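Local coordinates for 433aa long hypothetical phosphoribosylglycinamide formyl transferase (Pyrococcus horikoshii, PDB 2DWC), which is of unknown function but belongs to the ATP-grasp superfamily and holds adenosine-5'-diphosphate in its pocket, at residues 123-128 with 135-140. Numbering follows the deposited sequence.
Sequences RLRETL and PTSRYM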
loop_
_atom_site.group_PDB
_atom_site.type_symbol
_atom_site.label_atom_id
_atom_site.label_comp_id
_atom_site.label_asym_id
_atom_site.label_seq_id
_atom_site.Cartn_x
_atom_site.Cartn_y
_atom_site.Cartn_z
ATOM N N ARG B 123 -19.890 -8.371 29.842
ATOM C CA ARG B 123 -18.922 -9.441 29.728
ATOM C C ARG B 123 -17.505 -8.840 29.609
ATOM O O ARG B 123 -16.554 -9.342 30.192
ATOM C CB ARG B 123 -19.228 -10.319 28.504
ATOM C CG ARG B 123 -20.569 -11.063 28.582
ATOM C CD ARG B 123 -20.667 -12.174 27.518
ATOM N NE ARG B 123 -20.866 -11.669 26.155
ATOM C CZ ARG B 123 -22.028 -11.707 25.499
ATOM N NH1 ARG B 123 -23.102 -12.227 26.085
ATOM N NH2 ARG B 123 -22.122 -11.237 24.256
ATOM N N LEU B 124 -17.388 -7.755 28.861
ATOM C CA LEU B 124 -16.087 -7.124 28.659
ATOM C C LEU B 124 -15.542 -6.499 29.942
ATOM O O LEU B 124 -14.406 -6.758 30.334
ATOM C CB LEU B 124 -16.187 -6.045 27.590
ATOM C CG LEU B 124 -14.851 -5.395 27.232
ATOM C CD1 LEU B 124 -13.840 -6.494 26.864
ATOM C CD2 LEU B 124 -15.073 -4.410 26.084
ATOM N N ARG B 125 -16.363 -5.669 30.578
ATOM C CA ARG B 125 -15.922 -5.007 31.804
ATOM C C ARG B 125 -15.540 -6.038 32.854
ATOM O O ARG B 125 -14.501 -5.918 33.508
ATOM C CB ARG B 125 -17.018 -4.058 32.325
ATOM C CG ARG B 125 -16.615 -3.251 33.592
ATOM C CD ARG B 125 -15.236 -2.561 33.501
ATOM N NE ARG B 125 -15.126 -1.569 32.412
ATOM C CZ ARG B 125 -15.243 -0.257 32.567
ATOM N NH1 ARG B 125 -15.491 0.251 33.767
ATOM N NH2 ARG B 125 -15.063 0.552 31.528
ATOM N N GLU B 126 -16.349 -7.078 33.028
ATOM C CA GLU B 126 -16.000 -8.087 34.023
ATOM C C GLU B 126 -14.711 -8.817 33.657
ATOM O O GLU B 126 -13.941 -9.223 34.528
ATOM C CB GLU B 126 -17.163 -9.073 34.200
ATOM C CG GLU B 126 -18.415 -8.414 34.819
ATOM C CD GLU B 126 -18.077 -7.588 36.069
ATOM O OE1 GLU B 126 -18.253 -6.347 36.047
ATOM O OE2 GLU B 126 -17.616 -8.184 37.061
ATOM N N THR B 127 -14.467 -8.984 32.356
ATOM C CA THR B 127 -13.233 -9.635 31.934
ATOM C C THR B 127 -12.046 -8.754 32.327
ATOM O O THR B 127 -11.033 -9.254 32.824
ATOM C CB THR B 127 -13.245 -9.898 30.390
ATOM O OG1 THR B 127 -14.309 -10.813 30.086
ATOM C CG2 THR B 127 -11.915 -10.505 29.916
ATOM N N LEU B 128 -12.165 -7.445 32.089
ATOM C CA LEU B 128 -11.076 -6.541 32.454
ATOM C C LEU B 128 -10.836 -6.490 33.960
ATOM O O LEU B 128 -9.697 -6.479 34.405
ATOM C CB LEU B 128 -11.353 -5.113 31.984
ATOM C CG LEU B 128 -10.835 -4.713 30.589
ATOM C CD1 LEU B 128 -11.149 -5.799 29.588
ATOM C CD2 LEU B 128 -11.460 -3.378 30.175
ATOM N N PRO B 135 -6.965 -1.558 35.991
ATOM C CA PRO B 135 -7.799 -0.457 36.468
ATOM C C PRO B 135 -8.803 0.030 35.436
ATOM O O PRO B 135 -8.515 0.059 34.239
ATOM C CB PRO B 135 -6.775 0.622 36.852
ATOM C CG PRO B 135 -5.616 0.350 35.949
ATOM C CD PRO B 135 -5.556 -1.161 35.804
ATOM N N THR B 136 -9.989 0.386 35.904
ATOM C CA THR B 136 -11.027 0.907 35.022
ATOM C C THR B 136 -11.816 1.919 35.817
ATOM O O THR B 136 -11.614 2.057 37.026
ATOM C CB THR B 136 -12.056 -0.160 34.602
ATOM O OG1 THR B 136 -12.879 -0.488 35.732
ATOM C CG2 THR B 136 -11.379 -1.422 34.097
ATOM N N SER B 137 -12.699 2.625 35.131
ATOM C CA SER B 137 -13.587 3.582 35.781
ATOM C C SER B 137 -14.451 2.805 36.773
ATOM O O SER B 137 -14.703 1.615 36.586
ATOM C CB SER B 137 -14.501 4.235 34.749
ATOM O OG SER B 137 -15.343 3.276 34.104
ATOM N N ARG B 138 -14.903 3.460 37.838
ATOM C CA ARG B 138 -15.790 2.791 38.784
ATOM C C ARG B 138 -17.106 2.623 38.069
ATOM O O ARG B 138 -17.520 3.492 37.303
ATOM C CB ARG B 138 -16.021 3.644 40.042
ATOM C CG ARG B 138 -14.769 3.904 40.837
ATOM C CD ARG B 138 -15.039 4.949 41.914
ATOM N NE ARG B 138 -13.802 5.536 42.417
ATOM C CZ ARG B 138 -12.867 4.849 43.064
ATOM N NH1 ARG B 138 -13.040 3.551 43.285
ATOM N NH2 ARG B 138 -11.756 5.453 43.483
ATOM N N TYR B 139 -17.810 1.532 38.347
ATOM C CA TYR B 139 -19.058 1.308 37.646
ATOM C C TYR B 139 -20.036 0.424 38.426
ATOM O O TYR B 139 -19.670 -0.205 39.425
ATOM C CB TYR B 139 -18.761 0.618 36.311
ATOM C CG TYR B 139 -18.204 -0.773 36.528
ATOM C CD1 TYR B 139 -16.853 -0.971 36.840
ATOM C CD2 TYR B 139 -19.046 -1.902 36.518
ATOM C CE1 TYR B 139 -16.365 -2.233 37.138
ATOM C CE2 TYR B 139 -18.555 -3.183 36.820
ATOM C CZ TYR B 139 -17.220 -3.338 37.132
ATOM O OH TYR B 139 -16.738 -4.584 37.447
ATOM N N MET B 140 -21.253 0.352 37.900
ATOM C CA MET B 140 -22.352 -0.460 38.426
ATOM C C MET B 140 -23.288 -0.747 37.263
ATOM O O MET B 140 -23.329 0.008 36.302
ATOM C CB MET B 140 -23.149 0.312 39.473
ATOM C CG MET B 140 -22.424 0.557 40.750
ATOM S SD MET B 140 -23.517 1.453 41.890
ATOM C CE MET B 140 -24.943 0.416 41.854
#
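Arg125 of helix 121-132 reaches across to Thr136 and Ser137 in the loop before strand 139-142 and to Tyr139 at its start, in an antiparallel sheet of this ATP-grasp protein, a worked example of how one long side chain serves several kinds of contact along its length. Its bond from CA to CB heads toward segment 135-140, and CG then lies anti to the backbone N (chi1 -177°), over the Tyr139 ring, 3.6 Å from its centroid, in a CH-pi contact. Bends at chi2 and chi3 carry CD past Tyr139 CE1 at 3.8 Å and NE to within 4.0 Å of Thr136 CB, which lies over one face of the guanidinium, toward its rim. That group stands perpendicular to the tyrosine ring. In its plane, NH1 donates a nearly straight hydrogen bond (168°) to Ser137 OG, at 3.0 Å. Ser137 belongs to the adenosine-5'-diphosphate pocket, and its OG is also hydrogen-bonded with Glu202 OE2; Arg125 NH2 makes a weak hydrogen bond to Asn290 O. In Glu126, the bond to CB is directed away, but a bend at chi2 brings OE1, also hydrogen-bonded with Tyr141 OH, to accept from Tyr139 OH at 2.7 Å on the syn side, 25° out of the carboxylate plane.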